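Local structure of SPT6 (Antonospora locustae, 2XP1) at residues Y125-S130 / E149-S154. The protein probably takes part in transcription elongation, its tandem SH2 domains enabling interaction with RNA polymerase II. Residues are numbered along the deposited sequence; the frame is centred on the assembly and turned at random.
Sequences YAFYFS and EYIGVS. With SO4 (sulfate ion), chain C.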
ATOM      1  N   TYR A 125      -1.243 -14.591 -24.355  1.00 52.31           N
ATOM      2  CA  TYR A 125      -1.879 -13.798 -23.336  1.00 49.79           C
ATOM      3  C   TYR A 125      -2.068 -12.402 -23.792  1.00 49.78           C
ATOM      4  O   TYR A 125      -1.326 -11.929 -24.640  1.00 50.25           O
ATOM      5  CB  TYR A 125      -1.062 -13.811 -22.059  1.00 48.30           C
ATOM      6  CG  TYR A 125       0.348 -13.304 -22.199  1.00 51.46           C
ATOM      7  CD1 TYR A 125       0.660 -11.979 -21.892  1.00 52.34           C
ATOM      8  CD2 TYR A 125       1.378 -14.142 -22.645  1.00 55.43           C
ATOM      9  CE1 TYR A 125       1.976 -11.507 -21.998  1.00 54.85           C
ATOM     10  CE2 TYR A 125       2.685 -13.681 -22.762  1.00 57.56           C
ATOM     11  CZ  TYR A 125       2.976 -12.357 -22.423  1.00 57.10           C
ATOM     12  OH  TYR A 125       4.269 -11.879 -22.539  1.00 61.43           O
ATOM     13  N   ALA A 126      -3.060 -11.733 -23.207  1.00 48.73           N
ATOM     14  CA  ALA A 126      -3.407 -10.388 -23.634  1.00 49.40           C
ATOM     15  C   ALA A 126      -3.797  -9.621 -22.433  1.00 46.92           C
ATOM     16  O   ALA A 126      -4.099 -10.223 -21.409  1.00 46.52           O
ATOM     17  CB  ALA A 126      -4.554 -10.427 -24.638  1.00 51.68           C
ATOM     18  N   PHE A 127      -3.790  -8.294 -22.537  1.00 46.94           N
ATOM     19  CA  PHE A 127      -4.276  -7.444 -21.438  1.00 44.77           C
ATOM     20  C   PHE A 127      -5.290  -6.459 -21.980  1.00 45.00           C
ATOM     21  O   PHE A 127      -5.096  -5.923 -23.043  1.00 46.17           O
ATOM     22  CB  PHE A 127      -3.159  -6.625 -20.786  1.00 43.28           C
ATOM     23  CG  PHE A 127      -2.139  -7.427 -20.082  1.00 42.99           C
ATOM     24  CD1 PHE A 127      -1.053  -7.967 -20.787  1.00 46.55           C
ATOM     25  CD2 PHE A 127      -2.216  -7.600 -18.707  1.00 41.23           C
ATOM     26  CE1 PHE A 127      -0.074  -8.711 -20.152  1.00 47.86           C
ATOM     27  CE2 PHE A 127      -1.253  -8.338 -18.028  1.00 45.86           C
ATOM     28  CZ  PHE A 127      -0.146  -8.909 -18.765  1.00 47.54           C
ATOM     29  N   TYR A 128      -6.356  -6.226 -21.214  1.00 44.36           N
ATOM     30  CA  TYR A 128      -7.357  -5.219 -21.509  1.00 44.59           C
ATOM     31  C   TYR A 128      -8.028  -4.764 -20.220  1.00 43.48           C
ATOM     32  O   TYR A 128      -8.058  -5.505 -19.247  1.00 42.90           O
ATOM     33  CB  TYR A 128      -8.377  -5.745 -22.505  1.00 47.03           C
ATOM     34  CG  TYR A 128      -9.004  -7.101 -22.192  1.00 49.03           C
ATOM     35  CD1 TYR A 128     -10.216  -7.188 -21.487  1.00 49.50           C
ATOM     36  CD2 TYR A 128      -8.414  -8.287 -22.641  1.00 51.82           C
ATOM     37  CE1 TYR A 128     -10.808  -8.411 -21.221  1.00 51.59           C
ATOM     38  CE2 TYR A 128      -9.001  -9.524 -22.377  1.00 54.05           C
ATOM     39  CZ  TYR A 128     -10.194  -9.566 -21.666  1.00 54.38           C
ATOM     40  OH  TYR A 128     -10.782 -10.771 -21.397  1.00 59.39           O
ATOM     41  N   PHE A 129      -8.529  -3.535 -20.191  1.00 43.71           N
ATOM     42  CA  PHE A 129      -9.188  -3.036 -18.985  1.00 42.54           C
ATOM     43  C   PHE A 129     -10.503  -3.715 -18.857  1.00 43.54           C
ATOM     44  O   PHE A 129     -11.153  -3.965 -19.858  1.00 44.77           O
ATOM     45  CB  PHE A 129      -9.411  -1.530 -19.052  1.00 41.83           C
ATOM     46  CG  PHE A 129      -8.168  -0.762 -18.802  1.00 41.17           C
ATOM     47  CD1 PHE A 129      -7.617   0.008 -19.787  1.00 41.83           C
ATOM     48  CD2 PHE A 129      -7.516  -0.858 -17.596  1.00 38.34           C
ATOM     49  CE1 PHE A 129      -6.459   0.709 -19.562  1.00 41.43           C
ATOM     50  CE2 PHE A 129      -6.343  -0.189 -17.392  1.00 39.68           C
ATOM     51  CZ  PHE A 129      -5.815   0.601 -18.399  1.00 38.85           C
ATOM     52  N   SER A 130     -10.865  -3.997 -17.609  1.00 42.79           N
ATOM     53  CA  SER A 130     -12.154  -4.601 -17.256  1.00 44.94           C
ATOM     54  C   SER A 130     -13.246  -3.558 -17.340  1.00 46.40           C
ATOM     55  O   SER A 130     -13.081  -2.443 -16.821  1.00 43.88           O
ATOM     56  CB  SER A 130     -12.130  -5.128 -15.795  1.00 43.77           C
ATOM     57  OG  SER A 130     -13.412  -5.679 -15.432  1.00 44.45           O
ATOM     58  N   GLU A 149      -7.691 -13.087 -15.148  1.00 49.33           N
ATOM     59  CA  GLU A 149      -7.340 -12.691 -13.805  1.00 46.70           C
ATOM     60  C   GLU A 149      -7.368 -11.198 -13.712  1.00 44.32           C
ATOM     61  O   GLU A 149      -7.064 -10.508 -14.683  1.00 42.78           O
ATOM     62  CB  GLU A 149      -5.946 -13.166 -13.426  1.00 47.90           C
ATOM     63  CG  GLU A 149      -5.686 -14.679 -13.422  1.00 52.07           C
ATOM     64  CD  GLU A 149      -4.318 -15.014 -12.809  1.00 56.63           C
ATOM     65  OE1 GLU A 149      -3.346 -15.151 -13.574  1.00 56.29           O
ATOM     66  OE2 GLU A 149      -4.214 -15.116 -11.561  1.00 58.30           O
ATOM     67  N   TYR A 150      -7.684 -10.684 -12.530  1.00 42.93           N
ATOM     68  CA  TYR A 150      -7.793  -9.267 -12.381  1.00 41.89           C
ATOM     69  C   TYR A 150      -6.568  -8.680 -11.730  1.00 41.59           C
ATOM     70  O   TYR A 150      -6.115  -9.173 -10.691  1.00 43.17           O
ATOM     71  CB  TYR A 150      -9.036  -8.908 -11.565  1.00 42.08           C
ATOM     72  CG  TYR A 150     -10.372  -9.089 -12.289  1.00 44.56           C
ATOM     73  CD1 TYR A 150     -10.495  -8.864 -13.661  1.00 43.54           C
ATOM     74  CD2 TYR A 150     -11.513  -9.483 -11.589  1.00 47.22           C
ATOM     75  CE1 TYR A 150     -11.708  -9.031 -14.324  1.00 47.58           C
ATOM     76  CE2 TYR A 150     -12.737  -9.634 -12.238  1.00 49.40           C
ATOM     77  CZ  TYR A 150     -12.831  -9.415 -13.606  1.00 49.80           C
ATOM     78  OH  TYR A 150     -14.053  -9.570 -14.253  1.00 51.61           O
ATOM     79  N   ILE A 151      -6.056  -7.603 -12.310  1.00 39.82           N
ATOM     80  CA  ILE A 151      -4.984  -6.887 -11.694  1.00 39.92           C
ATOM     81  C   ILE A 151      -5.493  -5.521 -11.285  1.00 39.21           C
ATOM     82  O   ILE A 151      -6.155  -4.855 -12.065  1.00 39.23           O
ATOM     83  CB  ILE A 151      -3.804  -6.760 -12.686  1.00 40.43           C
ATOM     84  CG1 ILE A 151      -3.269  -8.153 -13.033  1.00 41.73           C
ATOM     85  CG2 ILE A 151      -2.705  -5.881 -12.148  1.00 37.69           C
ATOM     86  CD1 ILE A 151      -2.403  -8.181 -14.330  1.00 44.29           C
ATOM     87  N   GLY A 152      -5.169  -5.076 -10.076  1.00 40.25           N
ATOM     88  CA  GLY A 152      -5.585  -3.734  -9.630  1.00 40.25           C
ATOM     89  C   GLY A 152      -4.739  -2.658 -10.275  1.00 40.81           C
ATOM     90  O   GLY A 152      -3.547  -2.840 -10.490  1.00 42.33           O
ATOM     91  N   VAL A 153      -5.335  -1.525 -10.596  1.00 40.97           N
ATOM     92  CA  VAL A 153      -4.549  -0.430 -11.146  1.00 41.64           C
ATOM     93  C   VAL A 153      -4.585   0.811 -10.240  1.00 43.08           C
ATOM     94  O   VAL A 153      -5.586   1.551 -10.234  1.00 43.61           O
ATOM     95  CB  VAL A 153      -5.005  -0.010 -12.578  1.00 40.76           C
ATOM     96  CG1 VAL A 153      -4.108   1.024 -13.108  1.00 36.63           C
ATOM     97  CG2 VAL A 153      -5.039  -1.207 -13.542  1.00 42.32           C
ATOM     98  N   SER A 154      -3.471   1.049  -9.553  1.00 43.94           N
ATOM     99  CA  SER A 154      -3.298   2.160  -8.646  1.00 45.80           C
ATOM    100  C   SER A 154      -1.978   2.809  -9.095  1.00 46.55           C
ATOM    101  O   SER A 154      -1.783   3.006 -10.297  1.00 46.70           O
ATOM    102  CB  SER A 154      -3.220   1.619  -7.214  1.00 46.89           C
ATOM    103  OG  SER A 154      -2.218   0.568  -7.156  1.00 52.39           O
TER
HETATM  104  S   SO4 C 980     -14.261  -8.063 -17.777  1.00 85.77           S
HETATM  105  O1  SO4 C 980     -15.070  -9.220 -18.174  1.00 89.17           O
HETATM  106  O2  SO4 C 980     -14.927  -6.837 -18.240  1.00 87.16           O
HETATM  107  O3  SO4 C 980     -12.936  -8.131 -18.383  1.00 85.17           O
HETATM  108  O4  SO4 C 980     -14.108  -8.061 -16.330  1.00 84.14           O
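One sulfate oxygen, O4, is held from both segments: Ser130 OG and Tyr150 OH each donate a hydrogen bond of 2.6 Å to it. The two donors come in at about 104° to each other. Ser130 reaches the anion with OG turned anti to its backbone N (chi1 178°). Tyr150 lays its ring edge alongside the same oxygen, its CE1 3.3 Å from O4, while Ser130 OG approaches that ring obliquely, 3.9 Å from Tyr150 CE1. A second ring edge comes from Tyr128, whose CE1 lies 3.6 Å from sulfate O3. The sulfate is also hydrogen-bonded by the backbone N atoms of Arg131 and Lys132 and by the hydroxyl of Thr138, and Tyr133 N bonds to Ser130 OG, so this hydroxyl has a partner besides the anion.

The ion probably came from the crystallisation liquor, but its seat, at the loop following the first strand of the antiparallel sheet, is consistent with the phosphate-binding pocket of an SH2 domain. Strand 136-142 runs between strands 124-129 and 146-153, so no backbone bond joins the two segments, and the touching parts, 127-130 and 150-153, head 87° apart, as a strongly twisted sheet would allow.

On the other face of the sheet they meet through apolar side chains. Ile151 points its CD1 at the rim of the Phe127 ring, in the ring plane, 3.9 Å from Phe127 CE2; Phe170 of helix 167-175 packs on both residues. Further along, Val153 CG2 stands at the edge of the Phe129 ring, 4.2 Å from Phe129 CE2. Ile98 of helix 80-100 touches both Phe129 and Val153.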